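Local structure of F1 capsule-anchoring protein (Yersinia pestis, 3FCG) at residues A16-G21 against P47-N52; Q26-V31 against N40-S45; E61-I66 against V75-Y80. The protein probably takes part, through the middle domain of this outer membrane usher, in the secretion of Caf1 capsular fibres by the plague bacterium. One frame throughout, in Å; residues are numbered along the deposited sequence.

Interaction 1: residues A16-G21 against P47-N52; sequences APVVRG and PFELAN
Val19 faces Leu50 and Gly21 faces Phe48 as hydrogen-bonded pairs of two antiparallel strands, with Arg20 and Glu49 forming the non-hydrogen-bonded pair between them. Among the backbone bonds, Phe48 N to Gly21 O is 2.9 Å and Leu50 N to Val19 O measures 3.1 Å, whereas Val19 N to Leu50 O, where the strand 46-50 gives out, is weak at 3.4 Å.

The aromatic contact is between a ring and a backbone. With chi1 at 63°, CG of Phe48 sits between its own N and carbonyl carbon, and the ring swings over Gly21: Gly21 CA lies 4.0 Å from the ring centroid, 22° off the normal, a CH-pi contact over the face. Having no side chain, Gly21 lets the ring lie directly on its backbone.

Apolar packing continues on the same face, where Val19 CG1 rests 3.7 Å from Leu50 CB, the two side chains running alongside each other.

On the other face, Glu49 reaches toward Arg20 with its charge but makes no salt bridge: OE1 stands 4.3 Å from Arg20 NE, well out of the guanidinium plane. That oxygen is instead hydrogen-bonded to Asn14 of the second subunit, whose strand pairs with residues 16-20. The contact thus has an apolar face turned to the core and a polar one that helps join the two copies.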
loop_
_atom_site.group_PDB
_atom_site.type_symbol
_atom_site.label_atom_id
_atom_site.label_comp_id
_atom_site.label_asym_id
_atom_site.label_seq_id
_atom_site.Cartn_x
_atom_site.Cartn_y
_atom_site.Cartn_z
ATOM N N ALA A 16 -1.621 4.867 4.321
ATOM C CA ALA A 16 -0.422 4.934 3.493
ATOM C C ALA A 16 -0.438 6.174 2.605
ATOM O O ALA A 16 -1.487 6.546 2.080
ATOM C CB ALA A 16 -0.287 3.672 2.653
ATOM N N PRO A 17 0.727 6.823 2.439
ATOM C CA PRO A 17 0.787 8.009 1.594
ATOM C C PRO A 17 1.058 7.696 0.122
ATOM O O PRO A 17 1.879 6.828 -0.196
ATOM C CB PRO A 17 1.947 8.800 2.198
ATOM C CG PRO A 17 2.834 7.773 2.841
ATOM C CD PRO A 17 2.038 6.507 3.037
ATOM N N VAL A 18 0.357 8.400 -0.761
ATOM C CA VAL A 18 0.549 8.275 -2.207
ATOM C C VAL A 18 0.544 9.645 -2.881
ATOM O O VAL A 18 0.079 10.632 -2.306
ATOM C CB VAL A 18 -0.536 7.383 -2.880
ATOM C CG1 VAL A 18 -0.331 5.915 -2.538
ATOM C CG2 VAL A 18 -1.944 7.846 -2.508
ATOM N N VAL A 19 1.073 9.694 -4.100
ATOM C CA VAL A 19 0.958 10.877 -4.944
ATOM C C VAL A 19 0.238 10.505 -6.245
ATOM O O VAL A 19 0.661 9.595 -6.965
ATOM C CB VAL A 19 2.333 11.582 -5.186
ATOM C CG1 VAL A 19 3.458 10.570 -5.336
ATOM C CG2 VAL A 19 2.275 12.523 -6.390
ATOM N N ARG A 20 -0.865 11.201 -6.511
ATOM C CA ARG A 20 -1.700 10.933 -7.680
ATOM C C ARG A 20 -1.582 12.038 -8.723
ATOM O O ARG A 20 -1.413 13.207 -8.379
ATOM C CB ARG A 20 -3.162 10.781 -7.264
ATOM C CG ARG A 20 -3.479 9.493 -6.522
ATOM C CD ARG A 20 -4.940 9.447 -6.102
ATOM N NE ARG A 20 -5.847 9.424 -7.250
ATOM C CZ ARG A 20 -7.136 9.755 -7.204
ATOM N NH1 ARG A 20 -7.691 10.149 -6.062
ATOM N NH2 ARG A 20 -7.873 9.702 -8.306
ATOM N N GLY A 21 -1.683 11.659 -9.994
ATOM C CA GLY A 21 -1.638 12.615 -11.100
ATOM C C GLY A 21 -2.067 12.011 -12.425
ATOM O O GLY A 21 -2.567 10.884 -12.472
ATOM N N PRO A 47 -4.273 8.423 -15.620
ATOM C CA PRO A 47 -4.106 8.484 -14.163
ATOM C C PRO A 47 -3.034 7.532 -13.630
ATOM O O PRO A 47 -2.870 6.429 -14.153
ATOM C CB PRO A 47 -5.485 8.065 -13.633
ATOM C CG PRO A 47 -6.422 8.286 -14.770
ATOM C CD PRO A 47 -5.624 7.964 -15.986
ATOM N N PHE A 48 -2.312 7.970 -12.602
ATOM C CA PHE A 48 -1.333 7.124 -11.918
ATOM C C PHE A 48 -1.352 7.328 -10.405
ATOM O O PHE A 48 -1.736 8.393 -9.919
ATOM C CB PHE A 48 0.087 7.329 -12.484
ATOM C CG PHE A 48 0.639 8.723 -12.303
ATOM C CD1 PHE A 48 0.630 9.627 -13.356
ATOM C CD2 PHE A 48 1.199 9.121 -11.089
ATOM C CE1 PHE A 48 1.153 10.911 -13.200
ATOM C CE2 PHE A 48 1.720 10.403 -10.922
ATOM C CZ PHE A 48 1.698 11.298 -11.982
ATOM N N GLU A 49 -0.938 6.300 -9.671
ATOM C CA GLU A 49 -0.833 6.373 -8.218
ATOM C C GLU A 49 0.488 5.764 -7.754
ATOM O O GLU A 49 0.768 4.588 -8.005
ATOM C CB GLU A 49 -2.019 5.673 -7.554
ATOM C CG GLU A 49 -2.210 6.025 -6.087
ATOM C CD GLU A 49 -3.396 5.316 -5.471
ATOM O OE1 GLU A 49 -4.403 5.993 -5.175
ATOM O OE2 GLU A 49 -3.325 4.082 -5.290
ATOM N N LEU A 50 1.292 6.578 -7.078
ATOM C CA LEU A 50 2.632 6.178 -6.665
ATOM C C LEU A 50 2.711 5.842 -5.179
ATOM O O LEU A 50 2.675 6.732 -4.328
ATOM C CB LEU A 50 3.641 7.274 -7.021
ATOM C CG LEU A 50 4.356 7.273 -8.377
ATOM C CD1 LEU A 50 3.476 6.836 -9.545
ATOM C CD2 LEU A 50 4.949 8.645 -8.636
ATOM N N ALA A 51 2.806 4.549 -4.883
ATOM C CA ALA A 51 3.010 4.064 -3.521
ATOM C C ALA A 51 4.505 3.946 -3.232
ATOM O O ALA A 51 5.327 4.126 -4.135
ATOM C CB ALA A 51 2.310 2.727 -3.324
ATOM N N ASN A 52 4.847 3.639 -1.979
ATOM C CA ASN A 52 6.239 3.606 -1.502
ATOM C C ASN A 52 6.961 4.950 -1.672
ATOM O O ASN A 52 7.423 5.298 -2.764
ATOM C CB ASN A 52 7.039 2.455 -2.141
ATOM C CG ASN A 52 8.471 2.374 -1.626
ATOM O OD1 ASN A 52 8.713 2.341 -0.417
ATOM N ND2 ASN A 52 9.429 2.339 -2.548
#

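Interaction 2: residues Q26-V31 against N40-S45; sequences QARVEV and NELVPS
A beta hairpin brings Val29 opposite Glu41 as a hydrogen-bonded pair and Arg28 opposite Leu42 as a non-hydrogen-bonded one, its two strands running antiparallel, with strand 37-43 at the margin of a four-stranded sheet within the chain. Backbone bonds set the pairing: Val29 N to Glu41 O is 2.9 Å, and Glu41 N returns to Val29 O at 3.2 Å. Val43 N meets Ala27 O at 2.9 Å.

Arg28 stands across from Leu42, whose CD2 lies 3.8 Å from Arg28 CB, so its long chain must reach diagonally to Asn40, beside Glu30. CG leaves anti to N (chi1 170°) and the chain bends at chi3, which turns NH1 back onto Asn40 OD1 at 3.0 Å. The amide oxygen lies at the guanidinium edge, 18° out of its plane, and the bond is bent, at 146°. Glu30 runs alongside Asn40, its carboxylate hydrogen-bonded to His67 of the neighbouring strand.

On the opposite face Val29 CG2 touches Val43 CG2 at 3.8 Å, and Val29 also packs on Phe48 and Leu50. The Arg28 face is thus mainly polar but includes Leu42, the Val29 face mainly apolar but includes Glu41: an antiparallel hairpin at the sheet margin of the Caf1 subunit-like middle domain.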
loop_
_atom_site.group_PDB
_atom_site.type_symbol
_atom_site.label_atom_id
_atom_site.label_comp_id
_atom_site.label_asym_id
_atom_site.label_seq_id
_atom_site.Cartn_x
_atom_site.Cartn_y
_atom_site.Cartn_z
ATOM N N GLN A 26 2.607 7.701 -22.311
ATOM C CA GLN A 26 3.159 6.752 -21.351
ATOM C C GLN A 26 4.523 7.285 -20.917
ATOM O O GLN A 26 5.408 7.506 -21.749
ATOM C CB GLN A 26 3.234 5.329 -21.923
ATOM C CG GLN A 26 4.012 5.162 -23.227
ATOM C CD GLN A 26 3.857 3.772 -23.833
ATOM O OE1 GLN A 26 3.208 2.894 -23.259
ATOM N NE2 GLN A 26 4.454 3.570 -25.004
ATOM N N ALA A 27 4.676 7.513 -19.614
ATOM C CA ALA A 27 5.777 8.327 -19.113
ATOM C C ALA A 27 6.549 7.724 -17.939
ATOM O O ALA A 27 6.194 6.665 -17.416
ATOM C CB ALA A 27 5.256 9.714 -18.747
ATOM N N ARG A 28 7.621 8.415 -17.554
ATOM C CA ARG A 28 8.396 8.102 -16.361
ATOM C C ARG A 28 8.151 9.185 -15.320
ATOM O O ARG A 28 8.460 10.357 -15.554
ATOM C CB ARG A 28 9.887 8.027 -16.698
ATOM C CG ARG A 28 10.802 7.935 -15.482
ATOM C CD ARG A 28 12.242 7.693 -15.890
ATOM N NE ARG A 28 12.919 8.896 -16.369
ATOM C CZ ARG A 28 13.720 9.659 -15.629
ATOM N NH1 ARG A 28 13.956 9.361 -14.357
ATOM N NH2 ARG A 28 14.291 10.728 -16.164
ATOM N N VAL A 29 7.597 8.794 -14.176
ATOM C CA VAL A 29 7.331 9.745 -13.098
ATOM C C VAL A 29 8.417 9.672 -12.027
ATOM O O VAL A 29 8.572 8.657 -11.346
ATOM C CB VAL A 29 5.934 9.547 -12.465
ATOM C CG1 VAL A 29 5.612 10.704 -11.532
ATOM C CG2 VAL A 29 4.865 9.443 -13.541
ATOM N N GLU A 30 9.161 10.764 -11.896
ATOM C CA GLU A 30 10.248 10.866 -10.933
ATOM C C GLU A 30 9.825 11.730 -9.748
ATOM O O GLU A 30 9.200 12.779 -9.928
ATOM C CB GLU A 30 11.486 11.459 -11.609
ATOM C CG GLU A 30 12.740 11.480 -10.746
ATOM C CD GLU A 30 13.926 12.116 -11.447
ATOM O OE1 GLU A 30 13.727 12.773 -12.491
ATOM O OE2 GLU A 30 15.063 11.959 -10.955
ATOM N N VAL A 31 10.164 11.281 -8.541
ATOM C CA VAL A 31 9.874 12.035 -7.323
ATOM C C VAL A 31 11.175 12.428 -6.628
ATOM O O VAL A 31 11.963 11.571 -6.224
ATOM C CB VAL A 31 8.937 11.256 -6.360
ATOM C CG1 VAL A 31 8.728 12.020 -5.062
ATOM C CG2 VAL A 31 7.590 10.977 -7.020
ATOM N N ASN A 40 10.883 6.376 -8.813
ATOM C CA ASN A 40 11.079 6.343 -10.256
ATOM C C ASN A 40 10.256 5.189 -10.824
ATOM O O ASN A 40 10.619 4.019 -10.670
ATOM C CB ASN A 40 12.565 6.188 -10.600
ATOM C CG ASN A 40 13.081 7.307 -11.489
ATOM O OD1 ASN A 40 12.372 7.802 -12.366
ATOM N ND2 ASN A 40 14.327 7.708 -11.267
ATOM N N GLU A 41 9.136 5.526 -11.460
ATOM C CA GLU A 41 8.186 4.525 -11.932
ATOM C C GLU A 41 7.693 4.828 -13.342
ATOM O O GLU A 41 7.229 5.933 -13.627
ATOM C CB GLU A 41 7.002 4.424 -10.963
ATOM C CG GLU A 41 6.064 3.250 -11.229
ATOM C CD GLU A 41 4.942 3.138 -10.208
ATOM O OE1 GLU A 41 5.198 3.338 -9.000
ATOM O OE2 GLU A 41 3.798 2.838 -10.615
ATOM N N LEU A 42 7.805 3.834 -14.220
ATOM C CA LEU A 42 7.266 3.923 -15.572
ATOM C C LEU A 42 5.796 3.529 -15.530
ATOM O O LEU A 42 5.439 2.490 -14.965
ATOM C CB LEU A 42 8.043 3.013 -16.528
ATOM C CG LEU A 42 9.530 3.309 -16.762
ATOM C CD1 LEU A 42 10.269 2.046 -17.164
ATOM C CD2 LEU A 42 9.730 4.401 -17.805
ATOM N N VAL A 43 4.946 4.368 -16.117
ATOM C CA VAL A 43 3.493 4.185 -16.041
ATOM C C VAL A 43 2.813 4.271 -17.412
ATOM O O VAL A 43 3.324 4.938 -18.315
ATOM C CB VAL A 43 2.830 5.220 -15.079
ATOM C CG1 VAL A 43 3.160 4.900 -13.624
ATOM C CG2 VAL A 43 3.236 6.647 -15.437
ATOM N N PRO A 44 1.659 3.587 -17.573
ATOM C CA PRO A 44 0.820 3.817 -18.750
ATOM C C PRO A 44 0.216 5.222 -18.734
ATOM O O PRO A 44 0.202 5.876 -17.686
ATOM C CB PRO A 44 -0.290 2.770 -18.601
ATOM C CG PRO A 44 -0.332 2.460 -17.146
ATOM C CD PRO A 44 1.089 2.553 -16.687
ATOM N N SER A 45 -0.278 5.672 -19.886
ATOM C CA SER A 45 -0.919 6.987 -20.012
ATOM C C SER A 45 -2.146 7.133 -19.106
ATOM O O SER A 45 -2.732 6.139 -18.667
ATOM C CB SER A 45 -1.302 7.259 -21.474
ATOM O OG SER A 45 -2.178 6.259 -21.973
#

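Interaction 3: residues E61-I66 against V75-Y80; sequences ELKVII and VFTVPY
Lys63 and Thr77 are brought together by a bend in the lysine: chi2 at -79° turns the chain across to the partner strand, and the rest of it runs extended, leaving NZ 3.2 Å from Thr77 OG1 in a hydrogen bond. Thr77, with OG1 anti to its carbonyl carbon (chi1 -53°), presents the hydroxyl to the lysine and sends its methyl CG2 the other way, 3.7 Å from Glu61 OE1. A branched residue with one polar and one apolar arm can thus serve two neighbours.

The Tyr80 ring follows from a different torsion, CG lying between N and the carbonyl carbon. The ring lies with its edge toward the backbone of Glu61 and Leu62, its CD2 3.7 Å from Leu62 CG, the two side chains crossing at about a right angle.

The backbones form a hairpin ladder. Leu62 N to Val78 O is 2.7 Å, answered by Val78 N to Leu62 O at 2.8 Å; Val64 and Phe76 are joined by a second pair of bonds. Beneath the ladder Val64 CG2 meets Val78 CG2 at 3.7 Å, and Ile66 extends CD1 to Phe76 CE1 at 3.8 Å. Beta-branched Val64, Val78 and Ile66 suit an extended strand, and Phe76 fills by the size of its ring; Leu62 and Val78 also pack on Tyr11 of the second subunit.

Chemically, then, one face is mixed, polar around Glu61, Lys63 and Thr77 but apolar where Ile65 CG2 lies 3.9 Å from Val75 CG2, while the apolar face of Leu62, Val64, Phe76 and Val78 serves both the core and the other copy.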
loop_
_atom_site.group_PDB
_atom_site.type_symbol
_atom_site.label_atom_id
_atom_site.label_comp_id
_atom_site.label_asym_id
_atom_site.label_seq_id
_atom_site.Cartn_x
_atom_site.Cartn_y
_atom_site.Cartn_z
ATOM N N GLU A 61 8.311 19.453 1.166
ATOM C CA GLU A 61 7.994 19.531 -0.260
ATOM C C GLU A 61 8.667 18.446 -1.093
ATOM O O GLU A 61 9.827 18.093 -0.864
ATOM C CB GLU A 61 8.380 20.901 -0.818
ATOM C CG GLU A 61 7.374 22.000 -0.528
ATOM C CD GLU A 61 7.890 23.375 -0.901
ATOM O OE1 GLU A 61 8.926 23.461 -1.600
ATOM O OE2 GLU A 61 7.254 24.372 -0.492
ATOM N N LEU A 62 7.924 17.931 -2.067
ATOM C CA LEU A 62 8.468 17.029 -3.074
ATOM C C LEU A 62 8.509 17.735 -4.427
ATOM O O LEU A 62 7.826 18.743 -4.633
ATOM C CB LEU A 62 7.623 15.753 -3.179
ATOM C CG LEU A 62 7.490 14.815 -1.974
ATOM C CD1 LEU A 62 6.391 13.798 -2.233
ATOM C CD2 LEU A 62 8.802 14.113 -1.640
ATOM N N LYS A 63 9.324 17.209 -5.337
ATOM C CA LYS A 63 9.343 17.669 -6.722
ATOM C C LYS A 63 8.989 16.498 -7.630
ATOM O O LYS A 63 9.630 15.448 -7.580
ATOM C CB LYS A 63 10.712 18.246 -7.095
ATOM C CG LYS A 63 11.189 19.400 -6.215
ATOM C CD LYS A 63 10.528 20.713 -6.597
ATOM C CE LYS A 63 11.115 21.875 -5.812
ATOM N NZ LYS A 63 10.556 23.179 -6.267
ATOM N N VAL A 64 7.955 16.675 -8.446
ATOM C CA VAL A 64 7.478 15.608 -9.322
ATOM C C VAL A 64 7.652 15.993 -10.789
ATOM O O VAL A 64 7.034 16.945 -11.270
ATOM C CB VAL A 64 5.998 15.235 -9.023
ATOM C CG1 VAL A 64 5.505 14.164 -9.984
ATOM C CG2 VAL A 64 5.845 14.754 -7.588
ATOM N N ILE A 65 8.510 15.252 -11.486
ATOM C CA ILE A 65 8.726 15.454 -12.917
ATOM C C ILE A 65 8.084 14.315 -13.689
ATOM O O ILE A 65 8.362 13.143 -13.425
ATOM C CB ILE A 65 10.228 15.514 -13.293
ATOM C CG1 ILE A 65 11.015 16.369 -12.295
ATOM C CG2 ILE A 65 10.401 16.035 -14.724
ATOM C CD1 ILE A 65 12.508 16.117 -12.323
ATOM N N ILE A 66 7.220 14.664 -14.637
ATOM C CA ILE A 66 6.633 13.676 -15.531
ATOM C C ILE A 66 7.342 13.736 -16.884
ATOM O O ILE A 66 7.034 14.585 -17.721
ATOM C CB ILE A 66 5.100 13.855 -15.679
ATOM C CG1 ILE A 66 4.431 13.903 -14.300
ATOM C CG2 ILE A 66 4.510 12.719 -16.516
ATOM C CD1 ILE A 66 2.975 14.346 -14.314
ATOM N N VAL A 75 6.886 19.636 -14.776
ATOM C CA VAL A 75 7.493 19.792 -13.455
ATOM C C VAL A 75 6.541 20.471 -12.468
ATOM O O VAL A 75 5.984 21.535 -12.754
ATOM C CB VAL A 75 8.819 20.583 -13.538
ATOM C CG1 VAL A 75 9.405 20.798 -12.156
ATOM C CG2 VAL A 75 9.822 19.857 -14.428
ATOM N N PHE A 76 6.367 19.844 -11.307
ATOM C CA PHE A 76 5.487 20.354 -10.260
ATOM C C PHE A 76 6.170 20.334 -8.897
ATOM O O PHE A 76 7.095 19.550 -8.665
ATOM C CB PHE A 76 4.205 19.520 -10.183
ATOM C CG PHE A 76 3.516 19.326 -11.502
ATOM C CD1 PHE A 76 3.782 18.201 -12.280
ATOM C CD2 PHE A 76 2.592 20.259 -11.964
ATOM C CE1 PHE A 76 3.138 18.009 -13.501
ATOM C CE2 PHE A 76 1.945 20.078 -13.185
ATOM C CZ PHE A 76 2.220 18.950 -13.956
ATOM N N THR A 77 5.707 21.202 -8.000
ATOM C CA THR A 77 6.077 21.134 -6.592
ATOM C C THR A 77 4.899 20.537 -5.832
ATOM O O THR A 77 3.794 21.076 -5.874
ATOM C CB THR A 77 6.430 22.527 -6.014
ATOM O OG1 THR A 77 7.431 23.150 -6.828
ATOM C CG2 THR A 77 6.955 22.409 -4.584
ATOM N N VAL A 78 5.130 19.415 -5.158
ATOM C CA VAL A 78 4.077 18.772 -4.373
ATOM C C VAL A 78 4.359 18.902 -2.874
ATOM O O VAL A 78 5.311 18.304 -2.365
ATOM C CB VAL A 78 3.856 17.287 -4.777
ATOM C CG1 VAL A 78 2.824 16.623 -3.873
ATOM C CG2 VAL A 78 3.413 17.192 -6.225
ATOM N N PRO A 79 3.539 19.701 -2.168
ATOM C CA PRO A 79 3.665 19.837 -0.722
ATOM C C PRO A 79 3.145 18.588 -0.026
ATOM O O PRO A 79 2.040 18.134 -0.322
ATOM C CB PRO A 79 2.758 21.033 -0.394
ATOM C CG PRO A 79 2.390 21.647 -1.714
ATOM C CD PRO A 79 2.448 20.536 -2.698
ATOM N N TYR A 80 3.946 18.027 0.874
ATOM C CA TYR A 80 3.509 16.875 1.655
ATOM C C TYR A 80 3.453 17.182 3.147
ATOM O O TYR A 80 4.114 18.105 3.631
ATOM C CB TYR A 80 4.373 15.642 1.363
ATOM C CG TYR A 80 5.753 15.638 1.979
ATOM C CD1 TYR A 80 6.000 14.966 3.175
ATOM C CD2 TYR A 80 6.818 16.280 1.353
ATOM C CE1 TYR A 80 7.271 14.945 3.741
ATOM C CE2 TYR A 80 8.094 16.265 1.910
ATOM C CZ TYR A 80 8.313 15.599 3.102
ATOM O OH TYR A 80 9.573 15.584 3.653
#

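The three contacts build one small all-beta domain from two layers. Interactions 2 and 3 lie in the same sheet, where strands 27-32 and 60-67 are neighbours: Glu30 N is 2.9 Å from Ile65 O, a probable hydrogen bond, and Val29 CG1 packs 3.8 Å from Val64 CG1. Interaction 1 lies against this sheet through its apolar side chains, Leu50 CD2 reaching Val29 CG1 at 3.6 Å and Phe48 CE1 reaching Ile66 CD1 at 4.0 Å. The centres of interactions 1 and 2 are about 11 Å apart, those of 2 and 3 about 14 Å. Interactions 1 and 3 both touch the second subunit, consistent with the strand swapping reported for this domain.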